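Local coordinates for 3-ketosteroid-delta4-5alpha-dehydrogenase (Rhodococcus jostii, PDB 4AT2), which probably introduces a carbon-carbon double bond at the 4,5-position of 3-ketosteroids with bound FAD, a step in bacterial steroid catabolism, at residues A[115-125]-A[479-490]; A[137-145]-A[203-211]. One frame throughout, in Å; residues are numbered along the deposited sequence.

Contact 1 (A[115-125]-A[479-490]); sequences ALGPGADEEKI and SGVCAGGYASGT. With ASD (4-androstene-3-17-dione), chain B.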
# COMPACT_ATOMS: atom_id res chain seq x y z
N ALA A 115 0.91 -10.00 13.21
CA ALA A 115 -0.36 -9.30 13.10
C ALA A 115 -0.25 -7.91 12.50
O ALA A 115 -1.24 -7.39 11.98
CB ALA A 115 -1.06 -9.21 14.46
N LEU A 116 0.93 -7.30 12.59
CA LEU A 116 1.06 -5.88 12.28
C LEU A 116 1.86 -5.62 11.01
O LEU A 116 2.19 -4.47 10.71
CB LEU A 116 1.64 -5.09 13.46
CG LEU A 116 0.91 -5.28 14.80
CD1 LEU A 116 1.59 -4.45 15.88
CD2 LEU A 116 -0.58 -4.92 14.69
N GLY A 117 2.15 -6.68 10.27
CA GLY A 117 2.85 -6.58 8.99
C GLY A 117 1.86 -6.56 7.83
O GLY A 117 0.71 -6.15 8.00
N PRO A 118 2.29 -7.00 6.64
CA PRO A 118 3.60 -7.58 6.37
C PRO A 118 4.72 -6.55 6.39
O PRO A 118 4.45 -5.34 6.34
CB PRO A 118 3.44 -8.19 4.97
CG PRO A 118 2.35 -7.40 4.33
CD PRO A 118 1.42 -6.97 5.44
N GLY A 119 5.96 -7.01 6.49
CA GLY A 119 7.11 -6.13 6.47
C GLY A 119 7.25 -5.23 7.69
O GLY A 119 7.82 -4.15 7.61
N ALA A 120 6.73 -5.68 8.83
CA ALA A 120 6.89 -4.93 10.08
C ALA A 120 8.36 -4.75 10.46
O ALA A 120 9.20 -5.60 10.15
CB ALA A 120 6.13 -5.61 11.22
N ASP A 121 8.66 -3.63 11.10
CA ASP A 121 10.03 -3.27 11.48
C ASP A 121 10.46 -4.13 12.68
O ASP A 121 10.08 -3.84 13.81
CB ASP A 121 10.06 -1.78 11.84
CG ASP A 121 11.46 -1.25 12.12
OD1 ASP A 121 12.34 -2.02 12.57
OD2 ASP A 121 11.67 -0.04 11.92
N GLU A 122 11.24 -5.17 12.42
CA GLU A 122 11.57 -6.12 13.48
C GLU A 122 12.39 -5.47 14.60
O GLU A 122 12.15 -5.72 15.79
CB GLU A 122 12.29 -7.36 12.93
CG GLU A 122 12.37 -8.48 13.96
CD GLU A 122 13.10 -9.72 13.48
OE1 GLU A 122 13.41 -9.83 12.27
OE2 GLU A 122 13.36 -10.59 14.34
N GLU A 123 13.35 -4.63 14.22
CA GLU A 123 14.15 -3.93 15.23
C GLU A 123 13.26 -3.10 16.15
O GLU A 123 13.41 -3.16 17.37
CB GLU A 123 15.21 -3.03 14.57
CG GLU A 123 16.11 -2.33 15.58
CD GLU A 123 16.92 -1.18 14.99
OE1 GLU A 123 16.61 -0.68 13.89
OE2 GLU A 123 17.88 -0.74 15.64
N LYS A 124 12.34 -2.33 15.56
CA LYS A 124 11.47 -1.45 16.35
C LYS A 124 10.53 -2.26 17.24
O LYS A 124 10.40 -1.97 18.42
CB LYS A 124 10.68 -0.48 15.47
CG LYS A 124 10.05 0.66 16.25
CD LYS A 124 9.30 1.66 15.37
CE LYS A 124 10.25 2.30 14.37
NZ LYS A 124 10.11 3.78 14.28
N ILE A 125 9.87 -3.26 16.67
CA ILE A 125 8.97 -4.10 17.46
C ILE A 125 9.70 -4.80 18.60
O ILE A 125 9.20 -4.81 19.73
CB ILE A 125 8.14 -5.05 16.58
CG1 ILE A 125 7.05 -4.22 15.85
CG2 ILE A 125 7.50 -6.15 17.41
CD1 ILE A 125 6.26 -4.98 14.81
N SER A 479 6.22 6.32 10.92
CA SER A 479 5.89 4.90 10.82
C SER A 479 6.34 4.25 12.13
O SER A 479 7.53 4.27 12.46
CB SER A 479 6.62 4.29 9.63
OG SER A 479 6.26 2.94 9.41
N GLY A 480 5.39 3.72 12.90
CA GLY A 480 5.68 3.17 14.24
C GLY A 480 5.71 1.66 14.23
O GLY A 480 6.30 1.04 13.34
N VAL A 481 5.08 1.04 15.23
CA VAL A 481 5.09 -0.42 15.26
C VAL A 481 4.25 -1.03 14.13
O VAL A 481 4.63 -2.06 13.59
CB VAL A 481 4.73 -1.00 16.65
CG1 VAL A 481 5.77 -0.55 17.67
CG2 VAL A 481 3.33 -0.60 17.08
N CYS A 482 3.13 -0.40 13.76
CA CYS A 482 2.27 -0.96 12.71
C CYS A 482 2.76 -0.66 11.31
O CYS A 482 2.94 0.51 10.95
CB CYS A 482 0.83 -0.45 12.84
SG CYS A 482 0.02 -0.94 14.37
N ALA A 483 2.92 -1.71 10.51
CA ALA A 483 3.30 -1.57 9.09
C ALA A 483 2.14 -1.87 8.14
O ALA A 483 2.22 -1.55 6.95
CB ALA A 483 4.49 -2.48 8.76
N GLY A 484 1.07 -2.47 8.65
CA GLY A 484 -0.05 -2.90 7.81
C GLY A 484 -1.24 -3.26 8.67
O GLY A 484 -2.20 -2.49 8.76
N GLY A 485 -1.16 -4.40 9.35
CA GLY A 485 -2.14 -4.74 10.38
C GLY A 485 -2.13 -3.73 11.52
O GLY A 485 -1.13 -3.03 11.74
N TYR A 486 -3.24 -3.67 12.26
CA TYR A 486 -3.39 -2.74 13.37
C TYR A 486 -3.94 -3.47 14.59
O TYR A 486 -4.71 -4.41 14.47
CB TYR A 486 -4.32 -1.58 12.97
CG TYR A 486 -4.48 -0.53 14.05
CD1 TYR A 486 -3.52 0.47 14.22
CD2 TYR A 486 -5.57 -0.54 14.93
CE1 TYR A 486 -3.64 1.42 15.22
CE2 TYR A 486 -5.69 0.40 15.95
CZ TYR A 486 -4.72 1.39 16.07
OH TYR A 486 -4.79 2.34 17.07
N ALA A 487 -3.56 -2.99 15.78
CA ALA A 487 -4.17 -3.45 17.03
C ALA A 487 -4.47 -2.23 17.87
O ALA A 487 -3.66 -1.28 17.90
CB ALA A 487 -3.24 -4.42 17.78
N SER A 488 -5.63 -2.21 18.53
CA SER A 488 -5.99 -1.06 19.37
C SER A 488 -4.97 -0.85 20.48
O SER A 488 -4.54 -1.80 21.16
CB SER A 488 -7.39 -1.23 20.00
OG SER A 488 -8.41 -1.01 19.04
N GLY A 489 -4.54 0.40 20.62
CA GLY A 489 -3.54 0.75 21.63
C GLY A 489 -2.15 0.95 21.06
O GLY A 489 -1.27 1.46 21.75
N THR A 490 -1.91 0.54 19.82
CA THR A 490 -0.55 0.62 19.28
C THR A 490 -0.16 2.05 18.98
O THR A 490 1.03 2.37 18.98
CB THR A 490 -0.36 -0.23 18.01
OG1 THR A 490 -1.38 0.11 17.05
CG2 THR A 490 -0.43 -1.72 18.35
C1 ASD B . -9.79 3.21 16.88
C10 ASD B . -10.83 2.31 17.58
C11 ASD B . -12.71 3.18 16.04
C12 ASD B . -14.14 3.76 15.87
C13 ASD B . -15.12 3.03 16.78
C14 ASD B . -14.61 3.11 18.22
C15 ASD B . -15.82 2.77 19.10
C16 ASD B . -16.99 3.49 18.41
C17 ASD B . -16.46 3.67 16.99
C18 ASD B . -15.43 1.62 16.26
C19 ASD B . -10.84 0.93 16.92
C2 ASD B . -8.33 2.73 17.03
C3 ASD B . -8.02 2.28 18.44
C4 ASD B . -9.13 2.14 19.42
C5 ASD B . -10.42 2.10 19.03
C6 ASD B . -11.47 1.77 20.09
C7 ASD B . -12.77 2.54 19.88
C8 ASD B . -13.27 2.38 18.44
C9 ASD B . -12.21 3.00 17.49
O1 ASD B . -6.86 2.06 18.79
O2 ASD B . -17.08 4.25 16.10
O HOH W 1 2.44 -3.78 5.26
O HOH W 2 6.56 -1.78 11.48
O HOH W 3 10.10 4.26 11.29
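Ser479 meets Lys124 through its carbonyl: NZ of Lys124 donates to Ser479 O at 3.2 Å, in the carbonyl plane, and water 3 joins the two atoms. CG anti to the backbone N (chi1 -165°) and an extended chi2 lay the lysine's CD against the Gly480 carbonyl; bends at chi3 and chi4 bring NZ to Ser479 O. A methionine in its place would probably leave Ser479 O without its charged donor and strip Tyr498 of its cation-pi partner. The side chains of Val481 and Ile125 cross at about a right angle, Val481 CB to Ile125 CG1 4.0 Å, while water 2 links Val481 O to Asp121 N. Cys482 SG sits 4.0 Å from Leu116 CD2. Ala483 N donates to Leu116 O (2.9 Å), almost straight out from the carbonyl; Gly484 N adds a weak bond. Ala483 CB rests on Ala120 CA. Gly485 N donates to Gly117 O at 2.9 Å, and its CA touches Ala115 O, where a side chain would clash. Beyond this clasp, residues 486-490 help line the steroid pocket and touch the flavin: Tyr486 OH donates to androstenedione O1 (2.7 Å), which lies in the ring plane. Thr490 CG2 meets Leu116 CD1 tip to tip. Met112 of helix 105-115 packs on Val481 and Ile125, Leu449 of strand 444-452 on Cys482 and Tyr486.

Contact 2 (A[137-145]-A[203-211]); sequences NWLVDCGVP and MLMKPLVET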
# COMPACT_ATOMS: atom_id res chain seq x y z
N ASN A 137 5.27 0.79 33.76
CA ASN A 137 5.66 1.30 35.06
C ASN A 137 5.95 2.80 35.05
O ASN A 137 5.63 3.51 35.99
CB ASN A 137 6.86 0.51 35.59
CG ASN A 137 6.50 -0.93 35.92
OD1 ASN A 137 5.34 -1.23 36.20
ND2 ASN A 137 7.49 -1.82 35.87
N TRP A 138 6.56 3.26 33.96
CA TRP A 138 6.84 4.67 33.75
C TRP A 138 5.56 5.48 33.70
O TRP A 138 5.47 6.54 34.33
CB TRP A 138 7.65 4.81 32.46
CG TRP A 138 8.17 6.20 32.19
CD1 TRP A 138 9.41 6.73 32.54
CD2 TRP A 138 7.48 7.26 31.48
NE1 TRP A 138 9.52 8.02 32.10
CE2 TRP A 138 8.39 8.40 31.46
CE3 TRP A 138 6.23 7.38 30.87
CZ2 TRP A 138 8.06 9.60 30.84
CZ3 TRP A 138 5.90 8.60 30.25
CH2 TRP A 138 6.80 9.68 30.24
N LEU A 139 4.56 4.98 32.99
CA LEU A 139 3.25 5.65 32.92
C LEU A 139 2.58 5.71 34.29
O LEU A 139 2.05 6.76 34.69
CB LEU A 139 2.32 4.95 31.93
CG LEU A 139 2.80 5.02 30.48
CD1 LEU A 139 2.01 4.03 29.60
CD2 LEU A 139 2.69 6.45 29.94
N VAL A 140 2.61 4.59 35.00
CA VAL A 140 2.06 4.54 36.36
C VAL A 140 2.76 5.57 37.26
O VAL A 140 2.09 6.28 38.02
CB VAL A 140 2.11 3.11 36.94
CG1 VAL A 140 1.77 3.12 38.43
CG2 VAL A 140 1.14 2.21 36.18
N ASP A 141 4.08 5.65 37.15
CA ASP A 141 4.86 6.61 37.95
C ASP A 141 4.43 8.05 37.67
O ASP A 141 4.39 8.87 38.59
CB ASP A 141 6.36 6.43 37.70
CG ASP A 141 7.20 7.42 38.47
OD1 ASP A 141 7.42 7.21 39.69
OD2 ASP A 141 7.65 8.41 37.86
N CYS A 142 4.08 8.35 36.42
CA CYS A 142 3.63 9.68 36.03
C CYS A 142 2.21 9.97 36.49
O CYS A 142 1.71 11.08 36.31
CB CYS A 142 3.72 9.87 34.51
SG CYS A 142 5.39 10.06 33.86
N GLY A 143 1.54 8.97 37.07
CA GLY A 143 0.20 9.15 37.62
C GLY A 143 -0.95 8.64 36.78
O GLY A 143 -2.11 8.93 37.07
N VAL A 144 -0.64 7.87 35.73
CA VAL A 144 -1.70 7.26 34.92
C VAL A 144 -2.27 6.08 35.71
O VAL A 144 -1.52 5.16 36.04
CB VAL A 144 -1.17 6.75 33.56
CG1 VAL A 144 -2.30 6.13 32.74
CG2 VAL A 144 -0.52 7.88 32.77
N PRO A 145 -3.58 6.11 36.01
CA PRO A 145 -4.17 5.05 36.83
C PRO A 145 -4.71 3.89 35.99
O PRO A 145 -5.24 4.11 34.90
CB PRO A 145 -5.32 5.77 37.54
CG PRO A 145 -5.79 6.78 36.53
CD PRO A 145 -4.59 7.15 35.68
N MET A 203 -7.40 10.41 30.23
CA MET A 203 -6.75 10.02 31.49
C MET A 203 -5.36 9.44 31.29
O MET A 203 -4.68 9.11 32.27
CB MET A 203 -7.64 9.11 32.35
CG MET A 203 -8.60 9.87 33.26
SD MET A 203 -7.84 11.18 34.26
CE MET A 203 -6.68 10.21 35.24
N LEU A 204 -4.93 9.30 30.03
CA LEU A 204 -3.52 9.14 29.74
C LEU A 204 -2.87 10.53 29.68
O LEU A 204 -1.85 10.77 30.32
CB LEU A 204 -3.30 8.38 28.43
CG LEU A 204 -1.88 8.32 27.86
CD1 LEU A 204 -0.89 7.68 28.83
CD2 LEU A 204 -1.89 7.59 26.53
N MET A 205 -3.49 11.44 28.93
CA MET A 205 -2.94 12.79 28.72
C MET A 205 -2.81 13.64 29.98
O MET A 205 -1.77 14.26 30.20
CB MET A 205 -3.78 13.57 27.71
CG MET A 205 -3.48 13.28 26.25
SD MET A 205 -1.74 13.47 25.78
CE MET A 205 -1.50 15.23 25.88
N LYS A 206 -3.87 13.69 30.78
CA LYS A 206 -3.93 14.61 31.92
C LYS A 206 -2.78 14.42 32.93
O LYS A 206 -2.08 15.39 33.24
CB LYS A 206 -5.31 14.55 32.60
CG LYS A 206 -5.48 15.51 33.77
CD LYS A 206 -6.89 15.38 34.33
CE LYS A 206 -7.20 16.50 35.31
NZ LYS A 206 -7.05 16.04 36.72
N PRO A 207 -2.56 13.18 33.43
CA PRO A 207 -1.42 12.99 34.35
C PRO A 207 -0.06 13.31 33.73
O PRO A 207 0.83 13.81 34.42
CB PRO A 207 -1.48 11.50 34.71
CG PRO A 207 -2.85 11.05 34.35
CD PRO A 207 -3.33 11.93 33.23
N LEU A 208 0.11 13.04 32.43
CA LEU A 208 1.37 13.35 31.74
C LEU A 208 1.57 14.86 31.63
O LEU A 208 2.68 15.37 31.84
CB LEU A 208 1.43 12.68 30.36
CG LEU A 208 1.42 11.14 30.36
CD1 LEU A 208 1.66 10.59 28.95
CD2 LEU A 208 2.46 10.55 31.29
N VAL A 209 0.49 15.58 31.33
CA VAL A 209 0.54 17.04 31.26
C VAL A 209 0.90 17.63 32.63
O VAL A 209 1.77 18.50 32.73
CB VAL A 209 -0.78 17.63 30.70
CG1 VAL A 209 -0.84 19.14 30.92
CG2 VAL A 209 -0.89 17.31 29.21
N GLU A 210 0.25 17.13 33.68
CA GLU A 210 0.58 17.53 35.05
C GLU A 210 2.06 17.31 35.36
O GLU A 210 2.72 18.17 35.93
CB GLU A 210 -0.27 16.75 36.06
CG GLU A 210 -1.76 17.08 36.01
CD GLU A 210 -2.56 16.25 37.00
OE1 GLU A 210 -2.22 15.07 37.24
OE2 GLU A 210 -3.54 16.79 37.55
N THR A 211 2.58 16.15 34.94
CA THR A 211 3.98 15.80 35.13
C THR A 211 4.88 16.80 34.40
O THR A 211 5.82 17.34 34.98
CB THR A 211 4.26 14.35 34.65
OG1 THR A 211 3.46 13.44 35.42
CG2 THR A 211 5.73 13.99 34.81
O HOH W 4 0.39 13.29 37.71
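A Schellman motif ends helix 132-141 beside helix 202-214, and the turn it makes, with Cys142, Gly143 and Val144, packs against the kink at Pro207. The short helical segments cross at 67°, their axes 10.5 Å apart at closest approach, so the link is made mainly by the turn and the ends of side chains. Cys142 points its CB at Leu208, whose CD2 lies 3.5 Å away. The same methyl approaches CZ3 of the Trp138 ring obliquely, at 4.1 Å. The chi1 of Cys142 (-73°) turns its SG back over one face of that indole, offset toward the rim. Trp138 and Leu208 also pack on helix 51-62, at Ile58 and Ile51. Leu204 CD1 touches both Leu139 CD2 (3.9 Å) and Val144 CG2 (4.0 Å). Gly143, at positive phi, lays its carbonyl O against CB and CG of Pro207. Farther along, bends at chi2 and chi3 bring Met203 CE to Pro145 CD (3.7 Å), the two side chains crossing at about a right angle. Thr211 OG1 turns back to donate to Pro207 O at 2.8 Å, and Thr211 N reaches that oxygen from the opposite face of its plane. Water 4 lies within hydrogen-bonding distance of Cys142 O (2.9 Å) and Glu210 OE1. Between the segments the joint is thus largely apolar, made of methyls, sulfur and proline rings; the carbonyl of Pro207 is satisfied within its own helix, that of Cys142 has water 4 beside it, and Met203 O is buried without a partner.

In the fold
The centres of the two contacts lie about 25 Å apart, and their nearest atoms, about 8 Å apart, do not touch. Along the chain the order is 115-125, 137-145, 203-211, 479-490, so contact 2 is nested inside the loop that contact 1 closes. The first partners are close in sequence: helix 122-130 of contact 1 is followed directly by helix 132-141 of contact 2. All four segments belong to the FAD binding domain. Contact 1 lies deeper, its centre about 10 Å from the chain centre, and contributes residues to both the flavin and steroid pockets, whereas contact 2, about 19 Å from the chain centre, is structural packing of two helices away from the steroid.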